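Local atomic coordinates of xylose isomerase domain protein (Alicyclobacillus acidocaldarius subsp. acidocaldarius, PDB entry 3U0H), a protein that probably acts as an isomerase, built on a closed eight-stranded TIM barrel of the xylose isomerase-like family. Residues V114-I117 and S118-R122; R123-Q126 and V127-L131; T164-E167 and A168-A171. All blocks are in the same frame, centred on the assembly; numbering follows the deposited sequence.

Interaction 1 of 3, residues V114-I117 and S118-R122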
# COMPACT_ATOMS: atom_id res chain seq x y z
N VAL A 114 -0.82 5.78 -23.98
CA VAL A 114 -1.28 6.05 -22.66
C VAL A 114 -2.20 4.94 -22.17
O VAL A 114 -2.09 4.52 -21.01
CB VAL A 114 -1.94 7.42 -22.49
CG1 VAL A 114 -3.14 7.60 -23.41
CG2 VAL A 114 -2.30 7.60 -21.00
N ARG A 115 -3.03 4.41 -23.08
CA ARG A 115 -3.95 3.29 -22.79
C ARG A 115 -3.19 1.98 -22.57
O ARG A 115 -3.45 1.24 -21.64
CB ARG A 115 -4.92 3.06 -23.96
CG ARG A 115 -5.62 4.33 -24.48
CD ARG A 115 -7.04 4.48 -23.97
NE ARG A 115 -7.61 5.78 -24.33
CZ ARG A 115 -8.88 5.97 -24.69
NH1 ARG A 115 -9.72 4.96 -24.78
NH2 ARG A 115 -9.32 7.19 -24.97
N TYR A 116 -2.28 1.69 -23.47
CA TYR A 116 -1.72 0.37 -23.54
C TYR A 116 -0.83 0.19 -22.34
O TYR A 116 -0.94 -0.79 -21.61
CB TYR A 116 -0.91 0.26 -24.81
CG TYR A 116 -0.16 -1.01 -24.96
CD1 TYR A 116 1.12 -1.14 -24.52
CD2 TYR A 116 -0.74 -2.10 -25.59
CE1 TYR A 116 1.82 -2.32 -24.69
CE2 TYR A 116 -0.03 -3.29 -25.77
CZ TYR A 116 1.26 -3.37 -25.32
OH TYR A 116 1.97 -4.57 -25.46
N ILE A 117 0.02 1.18 -22.13
CA ILE A 117 1.05 1.17 -21.09
C ILE A 117 0.41 1.29 -19.72
O ILE A 117 0.83 0.58 -18.82
CB ILE A 117 2.10 2.31 -21.25
CG1 ILE A 117 2.82 2.16 -22.59
CG2 ILE A 117 3.12 2.29 -20.15
CD1 ILE A 117 3.94 3.18 -22.91
N SER A 118 -0.59 2.15 -19.56
CA SER A 118 -1.20 2.31 -18.25
C SER A 118 -1.96 1.04 -17.78
O SER A 118 -1.82 0.63 -16.61
CB SER A 118 -2.20 3.46 -18.26
OG SER A 118 -1.60 4.67 -18.65
N GLN A 119 -2.75 0.44 -18.70
CA GLN A 119 -3.51 -0.72 -18.34
C GLN A 119 -2.53 -1.85 -18.02
O GLN A 119 -2.70 -2.60 -17.02
CB GLN A 119 -4.47 -1.15 -19.45
CG GLN A 119 -5.29 -2.32 -19.04
CD GLN A 119 -6.27 -2.81 -20.11
OE1 GLN A 119 -5.96 -3.73 -20.91
NE2 GLN A 119 -7.44 -2.25 -20.09
N LEU A 120 -1.54 -2.00 -18.88
CA LEU A 120 -0.60 -3.08 -18.66
C LEU A 120 0.16 -2.90 -17.28
O LEU A 120 0.34 -3.87 -16.54
CB LEU A 120 0.33 -3.22 -19.87
CG LEU A 120 1.34 -4.36 -19.77
CD1 LEU A 120 0.63 -5.68 -19.88
CD2 LEU A 120 2.43 -4.24 -20.84
N ALA A 121 0.55 -1.68 -16.94
CA ALA A 121 1.21 -1.37 -15.64
C ALA A 121 0.30 -1.83 -14.51
O ALA A 121 0.73 -2.51 -13.57
CB ALA A 121 1.52 0.12 -15.47
N ARG A 122 -0.97 -1.50 -14.62
CA ARG A 122 -1.90 -1.79 -13.52
C ARG A 122 -2.18 -3.28 -13.34
O ARG A 122 -2.37 -3.76 -12.25
CB ARG A 122 -3.19 -0.99 -13.69
CG ARG A 122 -4.25 -1.26 -12.62
CD ARG A 122 -5.23 -2.35 -13.01
NE ARG A 122 -5.95 -2.15 -14.28
CZ ARG A 122 -6.81 -3.03 -14.82
NH1 ARG A 122 -7.05 -4.22 -14.26
NH2 ARG A 122 -7.44 -2.71 -15.94

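Interaction 2 of 3, residues R123-Q126 and V127-L131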
# COMPACT_ATOMS: atom_id res chain seq x y z
N ARG A 123 -2.24 -4.02 -14.43
CA ARG A 123 -2.57 -5.46 -14.37
C ARG A 123 -1.39 -6.32 -13.88
O ARG A 123 -1.58 -7.34 -13.23
CB ARG A 123 -3.00 -5.94 -15.77
CG ARG A 123 -4.37 -5.47 -16.19
CD ARG A 123 -4.77 -6.01 -17.55
NE ARG A 123 -6.16 -5.75 -17.88
CZ ARG A 123 -6.80 -6.30 -18.92
NH1 ARG A 123 -6.17 -7.19 -19.74
NH2 ARG A 123 -8.07 -5.99 -19.16
N ILE A 124 -0.20 -5.91 -14.24
CA ILE A 124 1.04 -6.53 -13.79
C ILE A 124 1.20 -6.30 -12.30
O ILE A 124 1.63 -7.20 -11.58
CB ILE A 124 2.29 -6.00 -14.56
CG1 ILE A 124 2.22 -6.46 -16.04
CG2 ILE A 124 3.58 -6.53 -13.92
CD1 ILE A 124 3.36 -6.04 -16.97
N ARG A 125 0.82 -5.11 -11.84
CA ARG A 125 0.82 -4.74 -10.43
C ARG A 125 -0.14 -5.68 -9.68
O ARG A 125 0.19 -6.23 -8.62
CB ARG A 125 0.38 -3.27 -10.27
CG ARG A 125 0.24 -2.80 -8.85
CD ARG A 125 -0.51 -1.44 -8.79
NE ARG A 125 0.09 -0.51 -9.73
CZ ARG A 125 -0.49 0.47 -10.43
NH1 ARG A 125 -1.76 0.78 -10.29
NH2 ARG A 125 0.28 1.16 -11.29
N GLN A 126 -1.36 -5.80 -10.21
CA GLN A 126 -2.36 -6.72 -9.64
C GLN A 126 -1.81 -8.15 -9.60
O GLN A 126 -1.97 -8.85 -8.62
CB GLN A 126 -3.67 -6.63 -10.38
CG GLN A 126 -4.48 -5.35 -10.12
CD GLN A 126 -5.77 -5.28 -10.94
OE1 GLN A 126 -5.78 -5.53 -12.13
NE2 GLN A 126 -6.85 -4.95 -10.29
N VAL A 127 -1.15 -8.59 -10.65
CA VAL A 127 -0.57 -9.92 -10.65
C VAL A 127 0.48 -10.03 -9.56
O VAL A 127 0.46 -10.99 -8.78
CB VAL A 127 -0.03 -10.27 -12.01
CG1 VAL A 127 0.87 -11.52 -11.99
CG2 VAL A 127 -1.19 -10.49 -12.98
N ALA A 128 1.37 -9.05 -9.48
CA ALA A 128 2.47 -9.08 -8.53
C ALA A 128 1.94 -9.09 -7.11
O ALA A 128 2.43 -9.79 -6.27
CB ALA A 128 3.34 -7.86 -8.71
N VAL A 129 0.92 -8.29 -6.85
CA VAL A 129 0.27 -8.26 -5.56
C VAL A 129 -0.35 -9.60 -5.16
O VAL A 129 -0.19 -10.01 -4.00
CB VAL A 129 -0.78 -7.14 -5.47
CG1 VAL A 129 -1.66 -7.29 -4.21
CG2 VAL A 129 -0.08 -5.78 -5.52
N GLU A 130 -0.97 -10.34 -6.07
CA GLU A 130 -1.55 -11.64 -5.70
C GLU A 130 -0.43 -12.57 -5.29
O GLU A 130 -0.66 -13.57 -4.59
CB GLU A 130 -2.35 -12.32 -6.84
CG GLU A 130 -3.67 -11.63 -7.16
CD GLU A 130 -4.54 -11.56 -5.93
OE1 GLU A 130 -4.67 -12.59 -5.27
OE2 GLU A 130 -5.02 -10.47 -5.58
N LEU A 131 0.80 -12.24 -5.68
CA LEU A 131 1.90 -13.19 -5.44
C LEU A 131 2.74 -12.85 -4.19
O LEU A 131 3.57 -13.65 -3.76
CB LEU A 131 2.79 -13.34 -6.69
CG LEU A 131 2.14 -13.99 -7.93
CD1 LEU A 131 3.07 -13.73 -9.12
CD2 LEU A 131 1.94 -15.50 -7.78
O HOH W 1 -4.21 -8.09 -7.03

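Interaction 3 of 3, residues T164-E167 and A168-A171. With EDO (1,2-ethanediol), chain E.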
# COMPACT_ATOMS: atom_id res chain seq x y z
N THR A 164 12.55 1.54 -16.23
CA THR A 164 11.61 2.66 -16.08
C THR A 164 10.19 2.09 -15.93
O THR A 164 9.38 2.61 -15.18
CB THR A 164 11.66 3.65 -17.23
OG1 THR A 164 11.18 2.99 -18.42
CG2 THR A 164 13.14 4.15 -17.44
N PHE A 165 9.91 0.96 -16.55
CA PHE A 165 8.53 0.41 -16.53
C PHE A 165 8.18 -0.13 -15.15
O PHE A 165 7.05 0.05 -14.71
CB PHE A 165 8.34 -0.61 -17.64
CG PHE A 165 6.93 -1.16 -17.77
CD1 PHE A 165 5.84 -0.32 -17.88
CD2 PHE A 165 6.73 -2.52 -17.85
CE1 PHE A 165 4.57 -0.82 -18.02
CE2 PHE A 165 5.44 -3.02 -17.97
CZ PHE A 165 4.36 -2.17 -18.06
N TRP A 166 9.17 -0.67 -14.42
CA TRP A 166 9.03 -0.95 -12.98
C TRP A 166 8.43 0.17 -12.17
O TRP A 166 7.71 -0.04 -11.25
CB TRP A 166 10.37 -1.36 -12.33
CG TRP A 166 10.96 -2.63 -12.89
CD1 TRP A 166 10.30 -3.65 -13.58
CD2 TRP A 166 12.33 -3.10 -12.73
NE1 TRP A 166 11.14 -4.66 -13.89
CE2 TRP A 166 12.41 -4.36 -13.47
CE3 TRP A 166 13.49 -2.56 -12.17
CZ2 TRP A 166 13.60 -5.09 -13.56
CZ3 TRP A 166 14.68 -3.30 -12.27
CH2 TRP A 166 14.72 -4.55 -12.94
N GLU A 167 8.74 1.39 -12.47
CA GLU A 167 8.18 2.51 -11.73
C GLU A 167 6.68 2.64 -11.98
O GLU A 167 5.95 2.97 -11.10
CB GLU A 167 8.87 3.81 -12.18
CG GLU A 167 10.39 3.88 -11.93
CD GLU A 167 11.03 5.21 -12.41
OE1 GLU A 167 10.38 6.29 -12.36
OE2 GLU A 167 12.22 5.16 -12.85
N ALA A 168 6.24 2.37 -13.20
CA ALA A 168 4.80 2.50 -13.54
C ALA A 168 4.03 1.47 -12.71
O ALA A 168 3.00 1.77 -12.10
CB ALA A 168 4.57 2.29 -15.05
N ILE A 169 4.59 0.26 -12.67
CA ILE A 169 3.97 -0.89 -12.02
C ILE A 169 3.91 -0.64 -10.50
O ILE A 169 2.90 -0.89 -9.87
CB ILE A 169 4.76 -2.23 -12.31
CG1 ILE A 169 4.85 -2.55 -13.83
CG2 ILE A 169 4.13 -3.36 -11.50
CD1 ILE A 169 5.87 -3.66 -14.27
N GLY A 170 5.02 -0.22 -9.92
CA GLY A 170 5.12 0.13 -8.52
C GLY A 170 4.89 -0.99 -7.55
O GLY A 170 4.25 -0.78 -6.54
N ALA A 171 5.39 -2.20 -7.87
CA ALA A 171 5.22 -3.38 -7.03
C ALA A 171 6.60 -3.80 -6.70
O ALA A 171 7.48 -3.86 -7.58
CB ALA A 171 4.50 -4.54 -7.74
C1 EDO E . 0.61 1.81 -7.05
O1 EDO E . -0.40 2.12 -6.10
C2 EDO E . 1.51 0.71 -6.52
O2 EDO E . 2.61 1.32 -5.87
O HOH W 2 7.52 -2.49 -9.96

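Interaction 1 of 3, residues V114-I117 and S118-R122
Ser118 N, Gln119 N, Leu120 N and Ala121 N each donate a hydrogen bond to the carbonyl oxygen four residues earlier, from Val114 to Ile117, so the chain runs here as an unbroken alpha-helix. The spacing is regular, with Leu120 N 3.0 Å from Tyr116 O and Ala121 N at the same distance, 3.0 Å, from Ile117 O. The first link of the series is the loosest and most bent: Ser118 N stands 3.2 Å from Val114 O and approaches from above the carbonyl plane. That oxygen has a second donor in the Ser118 hydroxyl. With OG placed anti to its own carbonyl carbon (chi1 -58°), the hydroxyl folds back over the preceding turn and bonds to Val114 O; the modelled OG-to-O distance of 2.4 Å is so short that its exact value is doubtful. Serine suits a buried helix face because its hydroxyl can in principle be satisfied by a carbonyl of the preceding turn; Thr164 of the second subunit packs against it, which a small residue accommodates. One turn apart, Tyr116 and Leu120 touch more lightly, CE1 of the ring 4.3 Å from CD2 of the leucine. Leu120 and Ile117 both reach Phe155 and Phe165 of their own chain, where branched aliphatic groups pack around aromatic rings, and Tyr116 packs on Tyr73 and Trp106. The chemistry implies a helix buried largely through apolar and aromatic groups, its arginines carrying charge outward: Arg115 to Asp161 of the second subunit, Arg122 both to that subunit and to Glu76 of its own chain.

Interaction 2 of 3, residues R123-Q126 and V127-L131
Arg125 O accepts from Val129 N at 2.8 Å, and the neighbouring pair, Ala128 N to Ile124 O, is equally short at 2.8 Å. Val127 N to Arg123 O and Glu130 N to Gln126 O complete the run of four helical bonds. The beta-branched valines press against the same carbonyls: Val129 CG2 lies 3.1 Å from Arg125 O, and Val127 CG2 is 3.2 Å from Arg123 O. In both residues CG1 is anti to the backbone N (chi1 167° for Val127), the rotation that lets CG2 lean back over the previous turn. Gln126 O has a further partner in a water, 2.9 Å away, which also donates to Glu130 OE2 at 2.9 Å. Glu130 bends at its second torsion, bringing the carboxylate round to the water, so the peptide oxygen and the acid one turn later are joined by a bridge rather than directly.

Further out, the long polar side chains tie the helix to its surroundings. Arg123 reaches Asp74 O and forms a salt bridge with Glu76, while the Gln126 amide oxygen accepts from Arg122. Arg125 points NE and NH2 at Ile169 O and Ala168 O of its own chain, and NH1 at Glu167 O of the second subunit; a group with several N-H donors suits such a cluster of oxygens. Val127, compact and apolar, suits its buried place against Leu83 of helix 76-84 and Leu86 of helix 86-95. Ile124 and Ala128 pack on strand 137-141, at Leu140 and Val138 respectively. This is an outer helix of a TIM barrel, lying against the strand that follows it in a beta-alpha-beta crossover.

Interaction 3 of 3, residues T164-E167 and A168-A171
The C-terminal end of helix 159-169 is closed by Gly170, whose N bonds to Trp166 O at 3.0 Å in a nearly straight line (N-H...O 168°). Gly170 then leaves helical geometry with a positive phi of 64°, a left-handed conformation that suits a residue without a side chain, and the chain turns off into the loop. The next amide, Ala171 N, meets Trp166 O through a water, which lies 2.8 Å from Trp166 O, probably donating to it, and accepts from Ala171 N. One residue earlier, Phe165 O is shared by two amides, taking Ile169 N at 3.2 Å and a weak, strongly bent bond from Ala168 N.

This end belongs to the beta-alpha-beta crossover of the TIM barrel that leads into strand 174-179. Trp166 and Ile169 face that strand at Val174, while Phe165 and Ala168 face helix 113-131, and Ile169 touches both; bulky apolar groups suit the interface between helix and barrel strand. Ile169 lies over one face of the Phe165 ring in a CH-pi contact, its CD1 4.2 Å from the ring centroid. Phe165 holds CG anti to its N (chi1 -176°), which brings the ring forward along the helix to meet the isoleucine at about a right angle. The same CD1 comes to the edge of the Trp166 indole. Ala168 CB touches Phe165 CD1 at 4.1 Å, and its smallness suits the close approach to Ala121 of helix 113-131. Glu167 turns away to a salt bridge with Arg122 of the second subunit. A 1,2-ethanediol, probably from the crystallisation liquor, donates from O2 to Gly170 O at 2.7 Å and also bonds to Gly170 O of the second subunit.

In the fold
Interactions 1 and 2 are successive turns of one helix, 113-131, and interaction 3 is the end of the next outer helix of the barrel, 159-169, which packs beside both. Interaction 1 is largely buried and meets interaction 3 through apolar groups, with Ala121 against Ala168 bringing the two helices close. Interactions 2 and 3 are only partly buried; they join by packing of Ile124 on Ile169 and, unlike interaction 1, by a charged side chain reaching peptide oxygens. Interactions 1 and 3 both make broad contact with the second subunit, whereas interaction 2 reaches it through one arginine and otherwise faces the barrel strand and the helices before it.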